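Local coordinates for hypothetical conserved protein (Geobacillus kaustophilus, PDB 2QYH) that is of unknown function but is probably a magnesium-dependent phosphatase of the haloacid dehalogenase-like hydrolase type, at residues Asp9-Leu14 against Thr43-Phe48; Gly182-Gly187 against Leu209-Met214; Val222-Ala227 against Phe237-Val242. All coordinates share one frame; numbering follows the deposited sequence.

Contact 1 of 3, residues Asp9-Leu14 against Thr43-Phe48; sequences DIDGTL and TGRAPF
Arg45 meets the 9-14 loop at two points, with its end at the carboxylate of Asp11 and its shaft and guanidinium against Ile10. One nitrogen makes the salt bridge, Arg45 NH2 lying 2.6 Å from Asp11 OD2. That oxygen sits at the guanidinium edge and in its plane, but the carboxylate plane is turned 67° away, so the groups do not pair through two parallel bonds. Water 1 links the two side chains, donating to Asp11 OD1 and accepting from Arg45 NH2. Over one guanidinium face lies the methyl Ile10 CD1, 3.9 Å from Arg45 NH1. With CG1 swung opposite the carbonyl carbon (chi1 -57°) and an extended chi2, Ile10 carries this methyl in between Arg45 and Thr43, 4.1 Å from Thr43 OG1. The same hydroxyl oxygen accepts from Arg45 N at 3.1 Å, an ST turn that helps place the start of the arginine side chain. With an alanine in place of Arg45, Asp11 would probably lose its cationic mate and Ile10 the flat group it packs on. Arg45 NH2 also bonds a glycerol, which may mark a pocket. Asp9, Asp11 and Thr13 fit the DxDxT pattern of this family, and Asp9 pairs with Lys184. The two loops leave the parallel strands 5-8 and 38-42; Ile10 rests on Ile41 of the latter and on Phe50, while the Thr43 backbone bonds to Val63 of strand 62-64 and to Asn66 just after it.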
ATOM      1  N   ASP D   9      13.913   6.006   6.517  1.00 28.39           N
ATOM      2  CA  ASP D   9      12.761   6.881   6.420  1.00 29.39           C
ATOM      3  C   ASP D   9      12.217   6.452   5.057  1.00 28.39           C
ATOM      4  O   ASP D   9      12.936   5.804   4.295  1.00 29.39           O
ATOM      5  CB  ASP D   9      13.188   8.347   6.404  1.00 62.61           C
ATOM      6  CG  ASP D   9      12.008   9.293   6.290  1.00 64.61           C
ATOM      7  OD1 ASP D   9      11.021   9.102   7.041  1.00 66.61           O
ATOM      8  OD2 ASP D   9      12.071  10.226   5.457  1.00 69.61           O
ATOM      9  N   ILE D  10      10.974   6.791   4.734  1.00 31.17           N
ATOM     10  CA  ILE D  10      10.399   6.356   3.464  1.00 31.17           C
ATOM     11  C   ILE D  10      10.703   7.223   2.228  1.00 31.17           C
ATOM     12  O   ILE D  10      11.546   6.851   1.398  1.00 30.17           O
ATOM     13  CB  ILE D  10       8.870   6.161   3.615  1.00 22.31           C
ATOM     14  CG1 ILE D  10       8.598   5.152   4.732  1.00 22.31           C
ATOM     15  CG2 ILE D  10       8.263   5.633   2.330  1.00 21.31           C
ATOM     16  CD1 ILE D  10       7.156   5.107   5.182  1.00 22.31           C
ATOM     17  N   ASP D  11      10.034   8.367   2.098  1.00 35.24           N
ATOM     18  CA  ASP D  11      10.244   9.236   0.940  1.00 35.24           C
ATOM     19  C   ASP D  11      11.622   9.869   0.863  1.00 35.24           C
ATOM     20  O   ASP D  11      12.090  10.491   1.815  1.00 35.24           O
ATOM     21  CB  ASP D  11       9.203  10.347   0.895  1.00 50.11           C
ATOM     22  CG  ASP D  11       7.814   9.832   0.624  1.00 51.11           C
ATOM     23  OD1 ASP D  11       7.679   8.760  -0.003  1.00 54.11           O
ATOM     24  OD2 ASP D  11       6.855  10.520   1.028  1.00 54.11           O
ATOM     25  N   GLY D  12      12.259   9.724  -0.295  1.00 31.11           N
ATOM     26  CA  GLY D  12      13.582  10.282  -0.488  1.00 30.11           C
ATOM     27  C   GLY D  12      14.670   9.321  -0.054  1.00 30.11           C
ATOM     28  O   GLY D  12      15.829   9.497  -0.412  1.00 31.11           O
ATOM     29  N   THR D  13      14.303   8.300   0.717  1.00 32.60           N
ATOM     30  CA  THR D  13      15.276   7.325   1.187  1.00 33.60           C
ATOM     31  C   THR D  13      15.029   5.955   0.565  1.00 33.60           C
ATOM     32  O   THR D  13      15.908   5.407  -0.092  1.00 34.60           O
ATOM     33  CB  THR D  13      15.237   7.199   2.716  1.00 36.39           C
ATOM     34  OG1 THR D  13      15.424   8.492   3.305  1.00 36.39           O
ATOM     35  CG2 THR D  13      16.333   6.260   3.201  1.00 35.39           C
ATOM     36  N   LEU D  14      13.841   5.396   0.774  1.00 36.98           N
ATOM     37  CA  LEU D  14      13.520   4.099   0.194  1.00 36.98           C
ATOM     38  C   LEU D  14      12.899   4.318  -1.175  1.00 38.98           C
ATOM     39  O   LEU D  14      13.126   3.543  -2.100  1.00 38.98           O
ATOM     40  CB  LEU D  14      12.539   3.333   1.077  1.00 26.62           C
ATOM     41  CG  LEU D  14      13.045   2.751   2.398  1.00 26.62           C
ATOM     42  CD1 LEU D  14      11.878   2.118   3.138  1.00 25.62           C
ATOM     43  CD2 LEU D  14      14.130   1.720   2.137  1.00 25.62           C
ATOM     44  N   THR D  43       9.174   6.277  10.796  1.00 28.75           N
ATOM     45  CA  THR D  43       8.396   7.324  10.151  1.00 28.75           C
ATOM     46  C   THR D  43       7.342   7.943  11.060  1.00 28.75           C
ATOM     47  O   THR D  43       7.024   7.411  12.120  1.00 27.75           O
ATOM     48  CB  THR D  43       7.689   6.751   8.903  1.00 20.81           C
ATOM     49  OG1 THR D  43       6.957   7.785   8.237  1.00 18.81           O
ATOM     50  CG2 THR D  43       6.732   5.643   9.308  1.00 18.81           C
ATOM     51  N   GLY D  44       6.803   9.078  10.631  1.00 29.20           N
ATOM     52  CA  GLY D  44       5.771   9.734  11.407  1.00 30.20           C
ATOM     53  C   GLY D  44       4.406   9.230  10.972  1.00 31.20           C
ATOM     54  O   GLY D  44       3.391   9.525  11.603  1.00 31.20           O
ATOM     55  N   ARG D  45       4.392   8.454   9.891  1.00 32.24           N
ATOM     56  CA  ARG D  45       3.155   7.909   9.342  1.00 33.24           C
ATOM     57  C   ARG D  45       2.497   6.844  10.202  1.00 32.24           C
ATOM     58  O   ARG D  45       3.107   6.284  11.116  1.00 32.24           O
ATOM     59  CB  ARG D  45       3.412   7.302   7.966  1.00 41.73           C
ATOM     60  CG  ARG D  45       4.011   8.246   6.973  1.00 43.73           C
ATOM     61  CD  ARG D  45       4.164   7.554   5.648  1.00 47.73           C
ATOM     62  NE  ARG D  45       4.799   8.409   4.652  1.00 49.73           N
ATOM     63  CZ  ARG D  45       4.942   8.075   3.375  1.00 51.73           C
ATOM     64  NH1 ARG D  45       4.494   6.903   2.932  1.00 49.73           N
ATOM     65  NH2 ARG D  45       5.527   8.919   2.542  1.00 52.73           N
ATOM     66  N   ALA D  46       1.236   6.574   9.885  1.00 27.81           N
ATOM     67  CA  ALA D  46       0.460   5.555  10.575  1.00 27.81           C
ATOM     68  C   ALA D  46       0.807   4.228   9.908  1.00 28.81           C
ATOM     69  O   ALA D  46       1.102   4.185   8.718  1.00 28.81           O
ATOM     70  CB  ALA D  46      -1.020   5.836  10.414  1.00 15.85           C
ATOM     71  N   PRO D  47       0.785   3.130  10.664  1.00 38.14           N
ATOM     72  CA  PRO D  47       1.109   1.838  10.055  1.00 38.14           C
ATOM     73  C   PRO D  47       0.409   1.599   8.706  1.00 39.14           C
ATOM     74  O   PRO D  47       1.055   1.244   7.719  1.00 40.14           O
ATOM     75  CB  PRO D  47       0.674   0.844  11.122  1.00 34.90           C
ATOM     76  CG  PRO D  47       1.011   1.580  12.397  1.00 34.90           C
ATOM     77  CD  PRO D  47       0.530   2.995  12.109  1.00 34.90           C
ATOM     78  N   PHE D  48      -0.904   1.815   8.663  1.00 32.08           N
ATOM     79  CA  PHE D  48      -1.669   1.597   7.443  1.00 32.08           C
ATOM     80  C   PHE D  48      -1.311   2.518   6.288  1.00 32.08           C
ATOM     81  O   PHE D  48      -1.807   2.341   5.178  1.00 31.08           O
ATOM     82  CB  PHE D  48      -3.178   1.698   7.715  1.00 33.27           C
ATOM     83  CG  PHE D  48      -3.641   3.064   8.143  1.00 33.27           C
ATOM     84  CD1 PHE D  48      -3.770   3.382   9.492  1.00 34.27           C
ATOM     85  CD2 PHE D  48      -3.951   4.037   7.194  1.00 35.27           C
ATOM     86  CE1 PHE D  48      -4.203   4.654   9.891  1.00 34.27           C
ATOM     87  CE2 PHE D  48      -4.384   5.313   7.583  1.00 34.27           C
ATOM     88  CZ  PHE D  48      -4.509   5.619   8.932  1.00 34.27           C
TER
HETATM   89  O   HOH W   1       5.301   8.009  -0.512  1.00 44.92           O

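Contact 2 of 3, residues Gly182-Gly187 against Leu209-Met214; sequences GSKAEG and LNDIEM
Lys184 and Asp211 form a salt bridge between the first turn of helix 184-195 and segment 209-214, which runs into helix 212-217, in the Rossmann-like core of a HAD-family domain. By its place in the sequence the lysine probably matches the conserved basic residue of HAD enzymes, and Asp211 the last acid of their GDxxxD motif. From CB, the lysine first turns between its own backbone N and carbonyl carbon (chi1 66°), then runs fully extended. CD packs by the backbone N of Thr43. Lys184 CE is the first atom along the chain to meet the 209-214 segment, 3.4 Å from the backbone Asn210 O and 4.2 Å from Met214 SE, the residue being built as selenomethionine. At the tip, Lys184 NZ donates to Asp211 OD1 over 2.6 Å, approaching nearly along the C-O axis of that oxygen, and has Asp9 as a second acid. The other carboxylate oxygen, Asp211 OD2, accepts from the backbone N of Asp207 and of Gly208, which helps fix the carboxylate's rotation. Beside this, Ala185 CB packs 3.9 Å from Met214 CA, bringing the helix backbones close. Ser183, the N-cap of helix 184-195, uses its hydroxyl twice: OG accepts from Glu186 N at 3.2 Å and donates to Glu213 OE1 at 2.8 Å, on the syn side of the carboxylate and 24° out of its plane.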
ATOM      1  N   GLY D 182       7.247  12.989  22.374  1.00 30.06           N
ATOM      2  CA  GLY D 182       7.319  11.938  21.380  1.00 29.06           C
ATOM      3  C   GLY D 182       8.004  12.337  20.084  1.00 28.06           C
ATOM      4  O   GLY D 182       7.816  13.448  19.577  1.00 28.06           O
ATOM      5  N   SER D 183       8.808  11.422  19.549  1.00 33.34           N
ATOM      6  CA  SER D 183       9.512  11.637  18.285  1.00 32.34           C
ATOM      7  C   SER D 183       9.992  10.273  17.797  1.00 32.34           C
ATOM      8  O   SER D 183      10.131   9.342  18.594  1.00 32.34           O
ATOM      9  CB  SER D 183      10.703  12.578  18.469  1.00 32.35           C
ATOM     10  OG  SER D 183      11.826  11.890  18.983  1.00 31.35           O
ATOM     11  N   LYS D 184      10.249  10.139  16.501  1.00 25.35           N
ATOM     12  CA  LYS D 184      10.674   8.844  16.008  1.00 26.35           C
ATOM     13  C   LYS D 184      12.060   8.450  16.481  1.00 25.35           C
ATOM     14  O   LYS D 184      12.353   7.257  16.590  1.00 25.35           O
ATOM     15  CB  LYS D 184      10.567   8.758  14.479  1.00 31.69           C
ATOM     16  CG  LYS D 184      11.487   9.644  13.668  1.00 32.69           C
ATOM     17  CD  LYS D 184      11.242   9.395  12.187  1.00 32.69           C
ATOM     18  CE  LYS D 184      12.169  10.223  11.311  1.00 34.69           C
ATOM     19  NZ  LYS D 184      11.971   9.962   9.855  1.00 35.69           N
ATOM     20  N   ALA D 185      12.911   9.425  16.785  1.00 26.36           N
ATOM     21  CA  ALA D 185      14.243   9.082  17.268  1.00 26.36           C
ATOM     22  C   ALA D 185      14.053   8.455  18.637  1.00 26.36           C
ATOM     23  O   ALA D 185      14.771   7.530  19.018  1.00 26.36           O
ATOM     24  CB  ALA D 185      15.117  10.319  17.373  1.00 20.85           C
ATOM     25  N   GLU D 186      13.061   8.963  19.362  1.00 35.20           N
ATOM     26  CA  GLU D 186      12.730   8.469  20.693  1.00 35.20           C
ATOM     27  C   GLU D 186      12.212   7.040  20.571  1.00 34.20           C
ATOM     28  O   GLU D 186      12.524   6.180  21.397  1.00 34.20           O
ATOM     29  CB  GLU D 186      11.663   9.366  21.325  1.00 44.10           C
ATOM     30  CG  GLU D 186      11.337   9.057  22.776  1.00 48.10           C
ATOM     31  CD  GLU D 186      12.556   9.100  23.687  1.00 54.10           C
ATOM     32  OE1 GLU D 186      13.535   9.816  23.359  1.00 54.10           O
ATOM     33  OE2 GLU D 186      12.521   8.427  24.740  1.00 57.10           O
ATOM     34  N   GLY D 187      11.415   6.800  19.534  1.00 34.51           N
ATOM     35  CA  GLY D 187      10.878   5.473  19.306  1.00 33.51           C
ATOM     36  C   GLY D 187      12.017   4.524  18.989  1.00 33.51           C
ATOM     37  O   GLY D 187      11.995   3.360  19.382  1.00 34.51           O
ATOM     38  N   LEU D 209      14.586  17.094   6.810  1.00 33.78           N
ATOM     39  CA  LEU D 209      14.807  17.754   8.090  1.00 33.78           C
ATOM     40  C   LEU D 209      14.193  16.969   9.246  1.00 33.78           C
ATOM     41  O   LEU D 209      14.686  17.022  10.374  1.00 34.78           O
ATOM     42  CB  LEU D 209      14.214  19.158   8.041  1.00 25.39           C
ATOM     43  CG  LEU D 209      14.683  20.041   6.876  1.00 26.39           C
ATOM     44  CD1 LEU D 209      13.844  21.305   6.840  1.00 25.39           C
ATOM     45  CD2 LEU D 209      16.173  20.369   7.029  1.00 25.39           C
ATOM     46  N   ASN D 210      13.114  16.239   8.974  1.00 34.26           N
ATOM     47  CA  ASN D 210      12.480  15.453  10.028  1.00 34.26           C
ATOM     48  C   ASN D 210      13.337  14.232  10.382  1.00 34.26           C
ATOM     49  O   ASN D 210      13.052  13.507  11.337  1.00 34.26           O
ATOM     50  CB  ASN D 210      11.060  15.035   9.616  1.00 61.63           C
ATOM     51  CG  ASN D 210      11.037  14.076   8.445  1.00 62.63           C
ATOM     52  OD1 ASN D 210      12.047  13.849   7.783  1.00 62.63           O
ATOM     53  ND2 ASN D 210       9.867  13.514   8.177  1.00 65.63           N
ATOM     54  N   ASP D 211      14.406  14.035   9.617  1.00 31.14           N
ATOM     55  CA  ASP D 211      15.320  12.934   9.849  1.00 31.14           C
ATOM     56  C   ASP D 211      16.554  13.359  10.642  1.00 32.14           C
ATOM     57  O   ASP D 211      17.373  12.514  11.019  1.00 32.14           O
ATOM     58  CB  ASP D 211      15.774  12.330   8.520  1.00 34.50           C
ATOM     59  CG  ASP D 211      14.644  11.658   7.769  1.00 34.50           C
ATOM     60  OD1 ASP D 211      13.922  10.855   8.396  1.00 35.50           O
ATOM     61  OD2 ASP D 211      14.481  11.916   6.555  1.00 32.50           O
ATOM     62  N   ILE D 212      16.691  14.657  10.902  1.00 27.49           N
ATOM     63  CA  ILE D 212      17.857  15.160  11.617  1.00 27.49           C
ATOM     64  C   ILE D 212      18.075  14.585  13.004  1.00 28.49           C
ATOM     65  O   ILE D 212      19.181  14.142  13.324  1.00 29.49           O
ATOM     66  CB  ILE D 212      17.837  16.701  11.711  1.00 26.57           C
ATOM     67  CG1 ILE D 212      18.151  17.304  10.336  1.00 25.57           C
ATOM     68  CG2 ILE D 212      18.847  17.177  12.741  1.00 24.57           C
ATOM     69  CD1 ILE D 212      18.026  18.808  10.278  1.00 22.57           C
ATOM     70  N   GLU D 213      17.038  14.587  13.833  1.00 32.88           N
ATOM     71  CA  GLU D 213      17.189  14.055  15.182  1.00 33.88           C
ATOM     72  C   GLU D 213      17.599  12.587  15.125  1.00 33.88           C
ATOM     73  O   GLU D 213      18.518  12.160  15.822  1.00 34.88           O
ATOM     74  CB  GLU D 213      15.889  14.204  15.970  1.00 32.61           C
ATOM     75  CG  GLU D 213      15.976  13.647  17.377  1.00 33.61           C
ATOM     76  CD  GLU D 213      14.619  13.511  18.029  1.00 34.61           C
ATOM     77  OE1 GLU D 213      13.663  13.107  17.322  1.00 38.61           O
ATOM     78  OE2 GLU D 213      14.514  13.792  19.245  1.00 36.61           O
HETATM   79  N   MSE D 214      16.913  11.823  14.285  1.00 27.29           N
HETATM   80  CA  MSE D 214      17.206  10.403  14.119  1.00 27.29           C
HETATM   81  C   MSE D 214      18.662  10.183  13.727  1.00 27.29           C
HETATM   82  O   MSE D 214      19.381   9.397  14.353  1.00 36.47           O
HETATM   83  CB  MSE D 214      16.296   9.799  13.052  1.00 52.93           C
HETATM   84  CG  MSE D 214      16.801   8.486  12.500  1.00 52.93           C
HETATM   85 SE   MSE D 214      15.580   7.704  11.253  1.00 52.93          SE
HETATM   86  CE  MSE D 214      16.140   8.569   9.618  1.00 52.93           C
TER

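Contact 3 of 3, residues Val222-Ala227 against Phe237-Val242; sequences VAMGNA and FVTKPV
Val222 and Ala223 pair with Phe237 and Val238 as short parallel strands, and Ala223 makes two of the backbone bonds between them. Its N donates to Phe237 O at 3.0 Å, and Ala223 O accepts from Thr239 N at 2.9 Å. Beyond the strands the chains stay together: Gly225 N donates to Lys240 O, though from above the carbonyl plane, 76° out of it. A CB on Gly225 would fall only 2.2 Å from Pro241 N, so the close backbone approach leaves no room for a side chain. Val222 and Phe237 lie side by side on one face, where Val222 CG1 comes to the ring edge, in plane, 3.9 Å from Phe237 CD1. On the other face Ala223 CB and Val238 CG2 make a looser contact. Met224, a selenomethionine bent at chi2 and chi3 (-69° and -73°), curls its CE back to 3.5 Å from Val242 CB, while its SE passes Thr239 CG2. Helix 229-234 makes this a beta-alpha-beta crossover and packs on the Ala223 and Val238 face; helix 246-253 is met by Met224, Phe237 and Thr239, and strand 202-206 flanks strand 220-223 on its other edge.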
ATOM      1  N   VAL D 222      23.255   8.299   8.198  1.00 36.91           N
ATOM      2  CA  VAL D 222      23.577   8.407   6.787  1.00 36.91           C
ATOM      3  C   VAL D 222      22.587   9.296   6.049  1.00 36.91           C
ATOM      4  O   VAL D 222      21.384   9.031   6.041  1.00 37.91           O
ATOM      5  CB  VAL D 222      23.588   7.030   6.115  1.00 33.50           C
ATOM      6  CG1 VAL D 222      24.021   7.167   4.666  1.00 33.50           C
ATOM      7  CG2 VAL D 222      24.524   6.101   6.864  1.00 33.50           C
ATOM      8  N   ALA D 223      23.103  10.359   5.441  1.00 36.21           N
ATOM      9  CA  ALA D 223      22.275  11.281   4.671  1.00 36.21           C
ATOM     10  C   ALA D 223      22.374  10.862   3.212  1.00 36.21           C
ATOM     11  O   ALA D 223      23.422  10.405   2.768  1.00 36.21           O
ATOM     12  CB  ALA D 223      22.778  12.712   4.829  1.00 19.93           C
HETATM   13  N   MSE D 224      21.285  11.018   2.470  1.00 34.82           N
HETATM   14  CA  MSE D 224      21.258  10.682   1.042  1.00 34.82           C
HETATM   15  C   MSE D 224      21.913  11.801   0.218  1.00 34.82           C
HETATM   16  O   MSE D 224      21.869  12.959   0.618  1.00 48.94           O
HETATM   17  CB  MSE D 224      19.810  10.555   0.569  1.00 47.11           C
HETATM   18  CG  MSE D 224      18.930   9.627   1.424  1.00 47.11           C
HETATM   19 SE   MSE D 224      19.508   7.695   1.195  1.00 47.11          SE
HETATM   20  CE  MSE D 224      18.854   7.258  -0.664  1.00 47.11           C
ATOM     21  N   GLY D 225      22.444  11.443  -0.952  1.00 40.45           N
ATOM     22  CA  GLY D 225      23.072  12.388  -1.855  1.00 42.45           C
ATOM     23  C   GLY D 225      22.367  13.726  -2.039  1.00 43.45           C
ATOM     24  O   GLY D 225      23.032  14.769  -2.034  1.00 43.45           O
ATOM     25  N   ASN D 226      21.052  13.755  -2.217  1.00 44.74           N
ATOM     26  CA  ASN D 226      20.407  15.052  -2.391  1.00 46.74           C
ATOM     27  C   ASN D 226      19.663  15.523  -1.159  1.00 46.74           C
ATOM     28  O   ASN D 226      18.609  16.160  -1.265  1.00 46.74           O
ATOM     29  CB  ASN D 226      19.462  15.034  -3.614  1.00 87.85           C
ATOM     30  CG  ASN D 226      20.207  14.784  -4.910  1.00 89.85           C
ATOM     31  OD1 ASN D 226      21.352  15.216  -5.063  1.00 92.85           O
ATOM     32  ND2 ASN D 226      19.571  14.089  -5.846  1.00 90.85           N
ATOM     33  N   ALA D 227      20.211  15.238   0.012  1.00 44.32           N
ATOM     34  CA  ALA D 227      19.557  15.662   1.242  1.00 44.32           C
ATOM     35  C   ALA D 227      19.881  17.120   1.589  1.00 43.32           C
ATOM     36  O   ALA D 227      20.893  17.662   1.150  1.00 43.32           O
ATOM     37  CB  ALA D 227      19.988  14.746   2.411  1.00 39.54           C
ATOM     38  N   PHE D 237      27.982  10.032   7.437  1.00 29.49           N
ATOM     39  CA  PHE D 237      28.369   9.661   6.092  1.00 29.49           C
ATOM     40  C   PHE D 237      27.266  10.056   5.119  1.00 30.49           C
ATOM     41  O   PHE D 237      26.083   9.878   5.403  1.00 30.49           O
ATOM     42  CB  PHE D 237      28.647   8.155   6.035  1.00 41.38           C
ATOM     43  CG  PHE D 237      28.919   7.635   4.658  1.00 42.38           C
ATOM     44  CD1 PHE D 237      27.878   7.185   3.852  1.00 42.38           C
ATOM     45  CD2 PHE D 237      30.217   7.597   4.158  1.00 42.38           C
ATOM     46  CE1 PHE D 237      28.125   6.701   2.566  1.00 43.38           C
ATOM     47  CE2 PHE D 237      30.479   7.117   2.871  1.00 42.38           C
ATOM     48  CZ  PHE D 237      29.430   6.667   2.073  1.00 42.38           C
ATOM     49  N   VAL D 238      27.659  10.623   3.981  1.00 48.30           N
ATOM     50  CA  VAL D 238      26.702  11.028   2.960  1.00 49.30           C
ATOM     51  C   VAL D 238      26.879  10.069   1.791  1.00 50.30           C
ATOM     52  O   VAL D 238      27.980   9.919   1.259  1.00 50.30           O
ATOM     53  CB  VAL D 238      26.958  12.475   2.476  1.00 24.93           C
ATOM     54  CG1 VAL D 238      25.905  12.882   1.446  1.00 23.93           C
ATOM     55  CG2 VAL D 238      26.932  13.432   3.660  1.00 23.93           C
ATOM     56  N   THR D 239      25.794   9.407   1.405  1.00 36.53           N
ATOM     57  CA  THR D 239      25.846   8.455   0.308  1.00 36.53           C
ATOM     58  C   THR D 239      25.328   9.100  -0.969  1.00 36.53           C
ATOM     59  O   THR D 239      25.020  10.289  -0.986  1.00 36.53           O
ATOM     60  CB  THR D 239      25.011   7.200   0.632  1.00 37.30           C
ATOM     61  OG1 THR D 239      25.275   6.190  -0.347  1.00 39.30           O
ATOM     62  CG2 THR D 239      23.523   7.530   0.642  1.00 36.30           C
ATOM     63  N   LYS D 240      25.222   8.319  -2.037  1.00 31.69           N
ATOM     64  CA  LYS D 240      24.751   8.859  -3.302  1.00 31.69           C
ATOM     65  C   LYS D 240      23.262   9.147  -3.246  1.00 30.69           C
ATOM     66  O   LYS D 240      22.589   8.783  -2.288  1.00 30.69           O
ATOM     67  CB  LYS D 240      25.063   7.884  -4.434  1.00 43.91           C
ATOM     68  CG  LYS D 240      26.537   7.564  -4.527  1.00 44.91           C
ATOM     69  CD  LYS D 240      26.838   6.622  -5.658  1.00 44.91           C
ATOM     70  CE  LYS D 240      28.297   6.200  -5.606  1.00 49.91           C
ATOM     71  NZ  LYS D 240      28.649   5.214  -6.669  1.00 52.91           N
ATOM     72  N   PRO D 241      22.731   9.838  -4.265  1.00 32.22           N
ATOM     73  CA  PRO D 241      21.299  10.152  -4.286  1.00 31.22           C
ATOM     74  C   PRO D 241      20.483   8.859  -4.318  1.00 31.22           C
ATOM     75  O   PRO D 241      21.007   7.796  -4.668  1.00 31.22           O
ATOM     76  CB  PRO D 241      21.151  10.973  -5.562  1.00 32.11           C
ATOM     77  CG  PRO D 241      22.485  11.654  -5.669  1.00 31.11           C
ATOM     78  CD  PRO D 241      23.435  10.530  -5.360  1.00 32.11           C
ATOM     79  N   VAL D 242      19.204   8.953  -3.959  1.00 33.01           N
ATOM     80  CA  VAL D 242      18.334   7.784  -3.927  1.00 33.01           C
ATOM     81  C   VAL D 242      18.236   7.043  -5.260  1.00 34.01           C
ATOM     82  O   VAL D 242      18.180   5.815  -5.292  1.00 34.01           O
ATOM     83  CB  VAL D 242      16.916   8.160  -3.465  1.00 36.17           C
ATOM     84  CG1 VAL D 242      16.282   9.127  -4.458  1.00 34.17           C
ATOM     85  CG2 VAL D 242      16.070   6.898  -3.310  1.00 35.17           C
TER

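Overall arrangement
Contacts 1 and 2 lie in loops and helix starts at the strand ends of one mixed, largely parallel sheet; contact 3 pairs two of its strands at one edge. Contacts 1 and 2, with centres about 12 Å apart, meet at the probable active site: Asp9 OD1 lies 3.1 Å from Lys184 NZ, so the lysine joins Asp9 and Asp211. Asp9 OD2 and Asp211 OD2 also face each other closely, a clustering of acids consistent with the magnesium site expected in this family. Contact 3, about 17 Å from each of the others between centres, also touches the 9-14 loop, with Met224 CE 3.5 Å from Thr13 O. It does not touch contact 2, its nearest atoms being about 6 Å away.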